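Local coordinates for lipoprotein (Mycoplasma mycoides subsp. capri, PDB 7ADK) that probably acts as a peptidase of the chymotrypsin-like PA clan, in a mycoplasma family whose lipoproteins are thought to cleave immunoglobulins, at residues Leu632-Tyr637 and Leu664-Glu669; Arg750-Ala755 and Ala772-Ser777; Val268-Gly273 and Lys671-Leu676; Gly424-Met429 and Phe445-His450. One frame throughout, in Å; residues are numbered along the deposited sequence.

Contact 1. Residues Leu632-Tyr637 and Leu664-Glu669; sequences LYIVGY and LWINSE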
# COMPACT_ATOMS: atom_id res chain seq x y z
N LEU B 632 5.00 10.38 -21.48
CA LEU B 632 5.22 10.53 -20.04
C LEU B 632 3.89 10.86 -19.39
O LEU B 632 3.25 11.84 -19.76
CB LEU B 632 6.23 11.64 -19.72
CG LEU B 632 7.69 11.45 -20.15
CD1 LEU B 632 8.15 10.05 -19.85
CD2 LEU B 632 7.96 11.79 -21.60
N TYR B 633 3.48 10.07 -18.41
CA TYR B 633 2.40 10.46 -17.54
C TYR B 633 2.58 10.00 -16.08
O TYR B 633 1.75 9.27 -15.56
CB TYR B 633 0.99 10.22 -18.16
CG TYR B 633 0.79 9.09 -19.13
CD1 TYR B 633 1.07 9.24 -20.49
CD2 TYR B 633 0.26 7.89 -18.67
CE1 TYR B 633 0.91 8.16 -21.37
CE2 TYR B 633 0.21 6.78 -19.52
CZ TYR B 633 0.58 6.89 -20.87
OH TYR B 633 0.76 5.77 -21.63
N ILE B 634 3.66 10.43 -15.40
CA ILE B 634 3.60 10.58 -13.92
C ILE B 634 2.79 11.82 -13.69
O ILE B 634 3.26 12.92 -13.51
CB ILE B 634 4.90 10.73 -13.11
CG1 ILE B 634 5.75 9.48 -13.31
CG2 ILE B 634 4.58 10.84 -11.60
CD1 ILE B 634 6.98 9.43 -12.42
N VAL B 635 1.52 11.57 -13.78
CA VAL B 635 0.45 12.51 -13.60
C VAL B 635 -0.70 11.72 -13.08
O VAL B 635 -0.74 10.49 -13.17
CB VAL B 635 0.05 13.22 -14.90
CG1 VAL B 635 1.07 14.25 -15.38
CG2 VAL B 635 -0.11 12.22 -16.02
N GLY B 636 -1.66 12.43 -12.51
CA GLY B 636 -2.79 11.78 -11.90
C GLY B 636 -2.43 11.21 -10.55
O GLY B 636 -1.42 10.55 -10.34
N TYR B 637 -3.35 11.44 -9.63
CA TYR B 637 -3.37 10.78 -8.34
C TYR B 637 -4.73 10.11 -8.20
O TYR B 637 -5.72 10.77 -7.88
CB TYR B 637 -3.07 11.81 -7.25
CG TYR B 637 -1.76 12.56 -7.38
CD1 TYR B 637 -1.68 13.70 -8.20
CD2 TYR B 637 -0.67 12.21 -6.57
CE1 TYR B 637 -0.54 14.53 -8.17
CE2 TYR B 637 0.47 13.04 -6.53
CZ TYR B 637 0.53 14.21 -7.31
OH TYR B 637 1.58 15.06 -7.18
N LEU B 664 0.61 8.05 -6.24
CA LEU B 664 1.33 8.74 -7.32
C LEU B 664 1.47 7.86 -8.57
O LEU B 664 2.55 7.38 -8.91
CB LEU B 664 2.70 9.22 -6.78
CG LEU B 664 3.56 10.02 -7.79
CD1 LEU B 664 3.22 11.50 -7.80
CD2 LEU B 664 5.02 9.88 -7.44
N TRP B 665 0.35 7.59 -9.25
CA TRP B 665 0.30 6.70 -10.42
C TRP B 665 1.13 7.22 -11.61
O TRP B 665 1.39 8.40 -11.77
CB TRP B 665 -1.16 6.40 -10.80
CG TRP B 665 -1.49 5.00 -11.25
CD1 TRP B 665 -1.45 4.53 -12.51
CD2 TRP B 665 -1.94 3.87 -10.44
NE1 TRP B 665 -1.82 3.21 -12.53
CE2 TRP B 665 -2.09 2.74 -11.28
CE3 TRP B 665 -2.27 3.69 -9.09
CZ2 TRP B 665 -2.44 1.48 -10.81
CZ3 TRP B 665 -2.64 2.43 -8.59
CH2 TRP B 665 -2.70 1.32 -9.44
N ILE B 666 1.61 6.28 -12.42
CA ILE B 666 2.66 6.42 -13.43
C ILE B 666 2.22 5.69 -14.70
O ILE B 666 1.06 5.39 -14.89
CB ILE B 666 4.05 6.09 -12.78
CG1 ILE B 666 5.30 6.04 -13.69
CG2 ILE B 666 4.07 4.93 -11.79
CD1 ILE B 666 6.64 5.95 -12.95
N ASN B 667 3.15 5.44 -15.61
CA ASN B 667 3.04 4.78 -16.89
C ASN B 667 4.30 3.92 -17.03
O ASN B 667 5.34 4.42 -17.47
CB ASN B 667 2.98 5.91 -17.91
CG ASN B 667 2.89 5.45 -19.34
OD1 ASN B 667 2.22 4.49 -19.65
ND2 ASN B 667 3.49 6.17 -20.26
N SER B 668 4.31 2.74 -16.42
CA SER B 668 5.48 1.85 -16.34
C SER B 668 5.13 0.43 -15.93
O SER B 668 4.09 0.17 -15.33
CB SER B 668 6.50 2.39 -15.35
OG SER B 668 7.27 3.37 -15.98
N GLU B 669 6.08 -0.46 -16.20
CA GLU B 669 6.09 -1.86 -15.80
C GLU B 669 5.78 -2.03 -14.30
O GLU B 669 6.46 -1.47 -13.45
CB GLU B 669 7.46 -2.50 -16.05
CG GLU B 669 8.07 -2.33 -17.44
CD GLU B 669 9.43 -3.03 -17.60
OE1 GLU B 669 9.85 -3.85 -16.77
OE2 GLU B 669 10.10 -2.77 -18.61

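Contact 2. Residues Arg750-Ala755 and Ala772-Ser777; sequences RFYAPA and AVYHAS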
# COMPACT_ATOMS: atom_id res chain seq x y z
N ARG B 750 -0.75 3.25 -23.26
CA ARG B 750 -0.50 1.79 -23.14
C ARG B 750 -0.83 1.17 -21.78
O ARG B 750 -1.64 0.24 -21.73
CB ARG B 750 0.96 1.49 -23.54
CG ARG B 750 1.34 0.01 -23.48
CD ARG B 750 2.81 -0.17 -23.82
NE ARG B 750 3.19 -1.58 -23.82
CZ ARG B 750 4.40 -2.08 -23.75
NH1 ARG B 750 5.47 -1.36 -23.76
NH2 ARG B 750 4.55 -3.36 -23.67
N PHE B 751 -0.18 1.61 -20.71
CA PHE B 751 -0.24 1.00 -19.37
C PHE B 751 -0.95 1.93 -18.39
O PHE B 751 -0.35 2.38 -17.42
CB PHE B 751 1.18 0.63 -18.89
CG PHE B 751 1.91 -0.54 -19.52
CD1 PHE B 751 1.24 -1.70 -19.94
CD2 PHE B 751 3.32 -0.51 -19.57
CE1 PHE B 751 1.96 -2.82 -20.38
CE2 PHE B 751 4.04 -1.63 -20.02
CZ PHE B 751 3.36 -2.79 -20.41
N TYR B 752 -2.22 2.29 -18.61
CA TYR B 752 -2.83 3.38 -17.83
C TYR B 752 -4.35 3.30 -17.66
O TYR B 752 -5.12 4.00 -18.32
CB TYR B 752 -2.40 4.71 -18.44
CG TYR B 752 -2.38 5.91 -17.51
CD1 TYR B 752 -1.59 5.92 -16.35
CD2 TYR B 752 -3.14 7.04 -17.81
CE1 TYR B 752 -1.59 7.03 -15.48
CE2 TYR B 752 -3.16 8.15 -16.96
CZ TYR B 752 -2.39 8.14 -15.78
OH TYR B 752 -2.47 9.21 -14.95
N ALA B 753 -4.78 2.49 -16.70
CA ALA B 753 -6.15 2.49 -16.21
C ALA B 753 -6.22 2.78 -14.69
O ALA B 753 -6.62 1.93 -13.90
CB ALA B 753 -6.80 1.19 -16.65
N PRO B 754 -5.82 3.98 -14.23
CA PRO B 754 -5.92 4.41 -12.84
C PRO B 754 -7.38 4.66 -12.42
O PRO B 754 -7.96 5.72 -12.65
CB PRO B 754 -5.07 5.68 -12.75
CG PRO B 754 -5.18 6.27 -14.15
CD PRO B 754 -5.17 5.02 -15.01
N ALA B 755 -7.97 3.69 -11.74
CA ALA B 755 -9.34 3.76 -11.25
C ALA B 755 -9.57 4.88 -10.21
O ALA B 755 -8.72 5.12 -9.36
CB ALA B 755 -9.69 2.39 -10.66
N ALA B 772 -1.37 15.31 -24.67
CA ALA B 772 -2.78 14.99 -24.46
C ALA B 772 -3.20 15.08 -22.99
O ALA B 772 -2.37 15.15 -22.11
CB ALA B 772 -3.09 13.63 -25.09
N VAL B 773 -4.50 15.10 -22.71
CA VAL B 773 -5.07 15.17 -21.35
C VAL B 773 -5.92 13.95 -21.06
O VAL B 773 -6.98 13.79 -21.65
CB VAL B 773 -5.95 16.43 -21.18
CG1 VAL B 773 -6.15 16.67 -19.69
CG2 VAL B 773 -5.35 17.66 -21.83
N TYR B 774 -5.52 13.08 -20.15
CA TYR B 774 -6.27 11.88 -19.80
C TYR B 774 -7.53 12.19 -19.01
O TYR B 774 -7.50 13.01 -18.09
CB TYR B 774 -5.38 10.93 -19.03
CG TYR B 774 -5.98 9.59 -18.77
CD1 TYR B 774 -5.84 8.57 -19.73
CD2 TYR B 774 -6.60 9.32 -17.53
CE1 TYR B 774 -6.26 7.27 -19.42
CE2 TYR B 774 -7.03 8.02 -17.24
CZ TYR B 774 -6.84 6.99 -18.18
OH TYR B 774 -7.14 5.72 -17.84
N HIS B 775 -8.64 11.50 -19.30
CA HIS B 775 -9.91 11.76 -18.61
C HIS B 775 -10.79 10.54 -18.29
O HIS B 775 -11.49 10.58 -17.28
CB HIS B 775 -10.72 12.82 -19.36
CG HIS B 775 -11.43 12.34 -20.59
ND1 HIS B 775 -10.88 12.26 -21.87
CD2 HIS B 775 -12.72 11.92 -20.65
CE1 HIS B 775 -11.86 11.81 -22.66
NE2 HIS B 775 -12.97 11.60 -21.95
N ALA B 776 -10.76 9.48 -19.08
CA ALA B 776 -11.57 8.28 -18.86
C ALA B 776 -10.70 7.04 -18.74
O ALA B 776 -9.75 6.90 -19.50
CB ALA B 776 -12.58 8.14 -19.99
N SER B 777 -11.04 6.13 -17.83
CA SER B 777 -10.34 4.85 -17.64
C SER B 777 -11.21 3.65 -17.96
O SER B 777 -12.42 3.69 -17.77
CB SER B 777 -9.86 4.68 -16.20
OG SER B 777 -8.99 5.72 -15.84

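Contact 3. Residues Val268-Gly273 and Lys671-Leu676; sequences VVDSLG and KFYNKL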
# COMPACT_ATOMS: atom_id res chain seq x y z
N VAL B 268 2.64 0.68 -12.56
CA VAL B 268 3.22 0.94 -11.22
C VAL B 268 2.69 2.24 -10.59
O VAL B 268 1.93 2.96 -11.22
CB VAL B 268 4.75 0.72 -11.27
CG1 VAL B 268 5.51 1.83 -11.97
CG2 VAL B 268 5.40 0.50 -9.91
N VAL B 269 3.00 2.51 -9.31
CA VAL B 269 2.16 3.39 -8.47
C VAL B 269 2.83 4.36 -7.49
O VAL B 269 2.21 5.36 -7.13
CB VAL B 269 1.20 2.50 -7.70
CG1 VAL B 269 1.93 1.69 -6.64
CG2 VAL B 269 0.13 3.30 -6.98
N ASP B 270 4.03 4.11 -6.97
CA ASP B 270 4.65 4.98 -5.95
C ASP B 270 6.11 5.28 -6.31
O ASP B 270 6.82 5.89 -5.52
CB ASP B 270 4.56 4.38 -4.53
CG ASP B 270 3.18 4.13 -3.87
OD1 ASP B 270 2.30 5.01 -3.92
OD2 ASP B 270 3.02 3.06 -3.23
N SER B 271 6.58 4.84 -7.48
CA SER B 271 7.99 4.79 -7.88
C SER B 271 8.26 5.72 -9.06
O SER B 271 7.38 5.93 -9.88
CB SER B 271 8.37 3.36 -8.22
OG SER B 271 9.76 3.28 -8.41
N LEU B 272 9.46 6.30 -9.15
CA LEU B 272 9.90 7.18 -10.24
C LEU B 272 10.96 6.49 -11.11
O LEU B 272 12.03 6.18 -10.62
CB LEU B 272 10.53 8.46 -9.67
CG LEU B 272 9.67 9.26 -8.68
CD1 LEU B 272 10.45 10.47 -8.19
CD2 LEU B 272 8.34 9.67 -9.29
N GLY B 273 10.72 6.32 -12.41
CA GLY B 273 11.71 5.73 -13.30
C GLY B 273 12.92 6.62 -13.63
O GLY B 273 14.05 6.15 -13.55
N LYS B 671 6.81 -4.29 -12.57
CA LYS B 671 8.06 -4.90 -12.09
C LYS B 671 8.99 -3.94 -11.37
O LYS B 671 9.87 -4.41 -10.65
CB LYS B 671 8.77 -5.56 -13.28
CG LYS B 671 7.96 -6.75 -13.81
CD LYS B 671 8.57 -7.37 -15.07
CE LYS B 671 7.70 -8.55 -15.53
NZ LYS B 671 8.07 -9.02 -16.88
N PHE B 672 8.81 -2.63 -11.48
CA PHE B 672 9.69 -1.63 -10.87
C PHE B 672 9.45 -1.38 -9.37
O PHE B 672 10.27 -0.72 -8.75
CB PHE B 672 9.54 -0.31 -11.64
CG PHE B 672 10.05 -0.23 -13.07
CD1 PHE B 672 10.92 -1.19 -13.61
CD2 PHE B 672 9.67 0.87 -13.86
CE1 PHE B 672 11.38 -1.07 -14.93
CE2 PHE B 672 10.12 0.99 -15.18
CZ PHE B 672 10.96 0.02 -15.72
N TYR B 673 8.37 -1.88 -8.76
CA TYR B 673 7.75 -1.26 -7.58
C TYR B 673 8.66 -0.92 -6.38
O TYR B 673 8.72 0.23 -5.97
CB TYR B 673 6.54 -2.10 -7.12
CG TYR B 673 5.78 -1.46 -5.97
CD1 TYR B 673 5.29 -0.15 -6.12
CD2 TYR B 673 5.59 -2.12 -4.75
CE1 TYR B 673 4.66 0.50 -5.05
CE2 TYR B 673 4.96 -1.46 -3.67
CZ TYR B 673 4.49 -0.15 -3.83
OH TYR B 673 3.83 0.49 -2.83
N ASN B 674 9.36 -1.90 -5.82
CA ASN B 674 10.31 -1.71 -4.71
C ASN B 674 11.76 -1.99 -5.14
O ASN B 674 12.61 -2.35 -4.33
CB ASN B 674 9.83 -2.55 -3.50
CG ASN B 674 8.98 -1.77 -2.51
OD1 ASN B 674 9.22 -0.62 -2.21
ND2 ASN B 674 8.00 -2.40 -1.90
N LYS B 675 12.04 -1.90 -6.45
CA LYS B 675 13.22 -2.50 -7.07
C LYS B 675 14.24 -1.50 -7.63
O LYS B 675 15.38 -1.87 -7.87
CB LYS B 675 12.74 -3.50 -8.14
CG LYS B 675 11.80 -4.61 -7.65
CD LYS B 675 12.47 -5.61 -6.70
CE LYS B 675 11.57 -6.81 -6.44
NZ LYS B 675 12.25 -7.88 -5.68
N LEU B 676 13.85 -0.23 -7.81
CA LEU B 676 14.68 0.86 -8.36
C LEU B 676 15.55 1.58 -7.31
O LEU B 676 16.28 2.50 -7.67
CB LEU B 676 13.75 1.85 -9.11
CG LEU B 676 13.56 1.59 -10.61
CD1 LEU B 676 13.19 0.15 -10.94
CD2 LEU B 676 12.47 2.50 -11.16

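Contact 4. Residues Gly424-Met429 and Phe445-His450; sequences GTMWIM and FGTNSH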
# COMPACT_ATOMS: atom_id res chain seq x y z
N GLY B 424 -9.41 15.49 -8.33
CA GLY B 424 -8.84 15.21 -9.64
C GLY B 424 -7.36 15.54 -9.70
O GLY B 424 -6.65 15.40 -8.70
N THR B 425 -6.85 15.92 -10.86
CA THR B 425 -5.45 16.30 -10.98
C THR B 425 -5.27 17.47 -11.95
O THR B 425 -6.10 17.69 -12.84
CB THR B 425 -4.60 15.09 -11.38
OG1 THR B 425 -4.78 14.06 -10.45
CG2 THR B 425 -3.10 15.38 -11.39
N MET B 426 -4.22 18.24 -11.76
CA MET B 426 -3.84 19.36 -12.61
C MET B 426 -2.33 19.40 -12.86
O MET B 426 -1.55 18.80 -12.13
CB MET B 426 -4.21 20.72 -11.99
CG MET B 426 -5.58 20.81 -11.35
SD MET B 426 -6.24 22.47 -11.18
CE MET B 426 -5.28 23.14 -9.79
N TRP B 427 -1.93 20.15 -13.87
CA TRP B 427 -0.56 20.63 -14.00
C TRP B 427 -0.53 22.14 -14.11
O TRP B 427 -1.45 22.78 -14.61
CB TRP B 427 0.11 20.00 -15.21
CG TRP B 427 -0.49 20.36 -16.53
CD1 TRP B 427 -0.04 21.32 -17.36
CD2 TRP B 427 -1.67 19.79 -17.18
NE1 TRP B 427 -0.86 21.42 -18.45
CE2 TRP B 427 -1.87 20.49 -18.41
CE3 TRP B 427 -2.57 18.77 -16.85
CZ2 TRP B 427 -2.92 20.22 -19.28
CZ3 TRP B 427 -3.62 18.47 -17.74
CH2 TRP B 427 -3.80 19.19 -18.94
N ILE B 428 0.54 22.73 -13.60
CA ILE B 428 0.86 24.13 -13.80
C ILE B 428 1.23 24.33 -15.28
O ILE B 428 2.12 23.64 -15.79
CB ILE B 428 1.95 24.54 -12.78
CG1 ILE B 428 1.95 26.04 -12.50
CG2 ILE B 428 3.36 24.04 -13.12
CD1 ILE B 428 2.66 26.33 -11.17
N MET B 429 0.55 25.23 -15.99
CA MET B 429 0.88 25.52 -17.39
C MET B 429 1.39 26.93 -17.61
O MET B 429 2.29 27.13 -18.41
CB MET B 429 -0.29 25.14 -18.30
CG MET B 429 -1.47 26.10 -18.32
SD MET B 429 -2.47 25.99 -19.83
CE MET B 429 -3.32 24.45 -19.49
N PHE B 445 -3.74 26.51 -14.43
CA PHE B 445 -3.59 25.07 -14.30
C PHE B 445 -4.46 24.33 -15.34
O PHE B 445 -5.65 24.59 -15.42
CB PHE B 445 -3.97 24.66 -12.88
CG PHE B 445 -3.04 25.15 -11.77
CD1 PHE B 445 -3.16 26.43 -11.21
CD2 PHE B 445 -2.05 24.28 -11.27
CE1 PHE B 445 -2.29 26.85 -10.19
CE2 PHE B 445 -1.20 24.68 -10.23
CZ PHE B 445 -1.31 25.97 -9.70
N GLY B 446 -3.87 23.44 -16.13
CA GLY B 446 -4.58 22.56 -17.03
C GLY B 446 -5.16 21.38 -16.29
O GLY B 446 -4.53 20.78 -15.43
N THR B 447 -6.40 21.04 -16.57
CA THR B 447 -7.14 19.94 -15.94
C THR B 447 -8.18 19.45 -16.94
O THR B 447 -8.13 19.82 -18.11
CB THR B 447 -7.72 20.39 -14.58
OG1 THR B 447 -8.21 19.28 -13.89
CG2 THR B 447 -8.84 21.42 -14.68
N ASN B 448 -9.17 18.67 -16.51
CA ASN B 448 -10.32 18.31 -17.33
C ASN B 448 -11.65 18.85 -16.79
O ASN B 448 -11.80 19.21 -15.63
CB ASN B 448 -10.31 16.83 -17.65
CG ASN B 448 -10.56 15.98 -16.46
OD1 ASN B 448 -9.96 16.12 -15.42
ND2 ASN B 448 -11.47 15.07 -16.58
N SER B 449 -12.62 18.98 -17.68
CA SER B 449 -13.88 19.71 -17.46
C SER B 449 -14.80 19.09 -16.41
O SER B 449 -15.34 19.81 -15.57
CB SER B 449 -14.62 19.87 -18.78
OG SER B 449 -15.60 20.85 -18.68
N HIS B 450 -14.90 17.77 -16.32
CA HIS B 450 -15.64 17.16 -15.22
C HIS B 450 -14.96 17.28 -13.84
O HIS B 450 -15.62 17.05 -12.83
CB HIS B 450 -16.05 15.72 -15.53
CG HIS B 450 -15.00 14.68 -15.29
ND1 HIS B 450 -14.23 14.08 -16.24
CD2 HIS B 450 -14.78 14.02 -14.12
CE1 HIS B 450 -13.57 13.06 -15.67
NE2 HIS B 450 -13.84 13.01 -14.36

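Contact 1. Residues Leu632-Tyr637 and Leu664-Glu669
Asn667 lies flat against one face of the Tyr633 ring, and the amide and ring planes are only 21° apart, which is the evidence for calling the pair stacked. The Asn667 side chain can be followed outward. Its CB is 3.4 Å from Tyr633 CD2, at the near rim of the ring. CG comes next and sits over the CE2 to CZ side. OD1 ends 2.8 Å from Tyr633 OH, where the phenol donates a weak hydrogen bond. ND2 takes a different course: it sits above the plane, offset toward the rim, with a poor angle to the same hydroxyl, and makes a weak bond to Ser631 O instead. CG of Asn667 is anti to the backbone N (chi1 179°), which carries the amide out across the phenol; two weak bonds, one on OD1 and one on ND2, together with the stack, probably limit its rotation.

Farther along, the contact is apolar. Ile634 and Ile666 run side by side, CG1 to CG1 at 3.5 Å, while Ile634 CG2 meets Leu664 CG at 4.0 Å. Leu664 CD1 then reaches Tyr637 CE2 at 3.4 Å, and the Tyr637 hydroxyl is bonded to Leu287 O. An inverse gamma turn bends the backbone at Ile634, with a weak Val635 N to Tyr633 O bond across it.

The two loops flank helix 651-655 in sequence and run roughly antiparallel (150°) without regular pairing. Val635 packs on Ser761 and Ser762 of strand 761-765, and Tyr633 on Val763 of the same strand, while the Tyr637 backbone N bonds Thr425 of strand 421-433.

Contact 2. Residues Arg750-Ala755 and Ala772-Ser777
A T-shaped aromatic pair, Tyr752 with Tyr774, fastens the loop that leads to Ser759, probably the nucleophile of this PA-clan peptidase, onto strand 769-778 of the mixed sheet. The edge of Tyr752 is directed at the face of Tyr774, with the ring planes at 66° and the centroids 4.6 Å apart. Tyr752 CD2 stands over the centre of the Tyr774 ring and lies 3.5 Å from its CE1; the neighbouring CE2 of Tyr752 points at the CG end. The phenol of Tyr774 extends across toward the loop because its CG is anti to the backbone N (chi1 -172°).

The hydroxyl of Tyr752 has its partner elsewhere, a hydrogen bond to Val635 O. Within its own loop, Pro754 CD covers one face of that ring, 3.8 Å above its plane, so the ring is met at face, edge and hydroxyl, which probably limits its freedom to turn. Pro754 CG also approaches Tyr774 CE2, at 4.0 Å.

Around the Tyr774 hydroxyl the contact turns polar. Tyr774 OH is 2.7 Å from Tyr752 O, at best a weak hydrogen bond, and also bonds the hydroxyl of Ser777, two residues past His775 on the same strand. Most of this interface is buried, yet Ser777 is exposed, so the hydroxyl pair marks its solvent margin. Beyond it, the loop's last polar touch is a long and weak one, Ser777 OG to Pro754 O at 3.4 Å.

Contact 3. Residues Val268-Gly273 and Lys671-Leu676
Tyr673 fills the close part of the contact, its ring bordered by three successive residues, Val268, Val269 and Asp270. Val268 CG2 touches the ring edge near its plane, 3.8 Å from Tyr673 CD1, and also meets Tyr673 CA. Val269 CG1 comes in obliquely, 3.4 Å from Tyr673 CE1. At the far end the Tyr673 hydroxyl donates to Asp270 OD2 at 2.7 Å, with the carboxylate oxygen near the ring plane. CG of Tyr673 is anti to its backbone N (chi1 -175°), which carries the ring across to residues 268-270.

The other half is slacker. Ser271 CB is 3.9 Å from Tyr673 O, and Leu676 CD2 brushes Leu272 O at 3.7 Å and Gly273 CA at 3.9 Å; no hydrogen bond crosses between the two segments here. Asn674 and Lys675 are exposed on this loop, and Lys671 and Lys675 pack against the chain of another protein. Lys671 also forms a salt bridge with Glu258, while Thr476 binds Tyr673 O.

Asp270 is buried and accepts the phenol through the anti lone pair of OD2, the one directed away from its other oxygen, with the carboxylate and ring planes 44° apart. The pairing consequently supplies one directional bond to a carboxylate that is probably charged, while methyl groups of Val268 and Val269 pack on the ring beside it.

Contact 4. Residues Gly424-Met429 and Phe445-His450
Gly446 O is approached by three groups at once. The backbone N of Trp427 donates to it at 3.1 Å with a fairly straight angle of 158°, Met426 CA makes a CA-H...O contact at 3.2 Å, and the Trp427 indole lies across it, with the oxygen above one face and toward the rim. In return Gly446 N donates to Trp427 O at 2.9 Å, more bent at 135°. This reciprocal pair defines Trp427 and Gly446 as an antiparallel hydrogen-bonded pair; Ile428 with Phe445 is the next, non-hydrogen-bonded one.

Trp427 folds its side chain back over its partner (chi1 65°). The six-membered ring covers Gly446 CA, 3.7 Å from the centroid and near the normal, a CH-pi contact that the absence of a side chain on Gly446 permits. Met429 CE also closes on Gly446 CA. On the face carrying Ile428 and Phe445, Met426 SD meets Phe445 CB at 3.6 Å, and the sulfur sits obliquely to the phenyl ring in a Met-aromatic contact. Ile428 CB touches Phe445 CE2 at 4.1 Å.

Farther along, Thr447 OG1 donates to Thr425 O at 2.8 Å, a side-chain bond that links the strands beyond the last backbone pair. After Asn448, at the N-cap position, helix 449-452 begins, and in it His450 ND1 bonds Asp539 OD2 while the side chain touches Ser759, an arrangement consistent with a His-Asp-Ser catalytic triad. The strands 421-433 and 442-447 form a beta hairpin, and one that delivers its histidine just beyond the second strand fits a chymotrypsin-like PA-clan domain.

Overall arrangement
From the N terminus, residues 268-273 come first and wait until 671-676 to close contact 3, the longest loop of the four. Within that span contact 4 closes the short hairpin of strands 421-433 and 442-447, and contact 1 later closes a loop around helix 651-655. Contact 2 follows in series, and no two contacts cross. Contact 1 is the spatial hub: it touches each of the others, whereas contact 3 reaches neither contact 2 nor contact 4. Contacts 2 and 4 meet where Val773 packs on Trp427, joining the mixed sheet to the antiparallel sheet; contact 1 bridges to both sheets, and contact 3 joins the segment before strand 289-293 to the loop after helix 651-655.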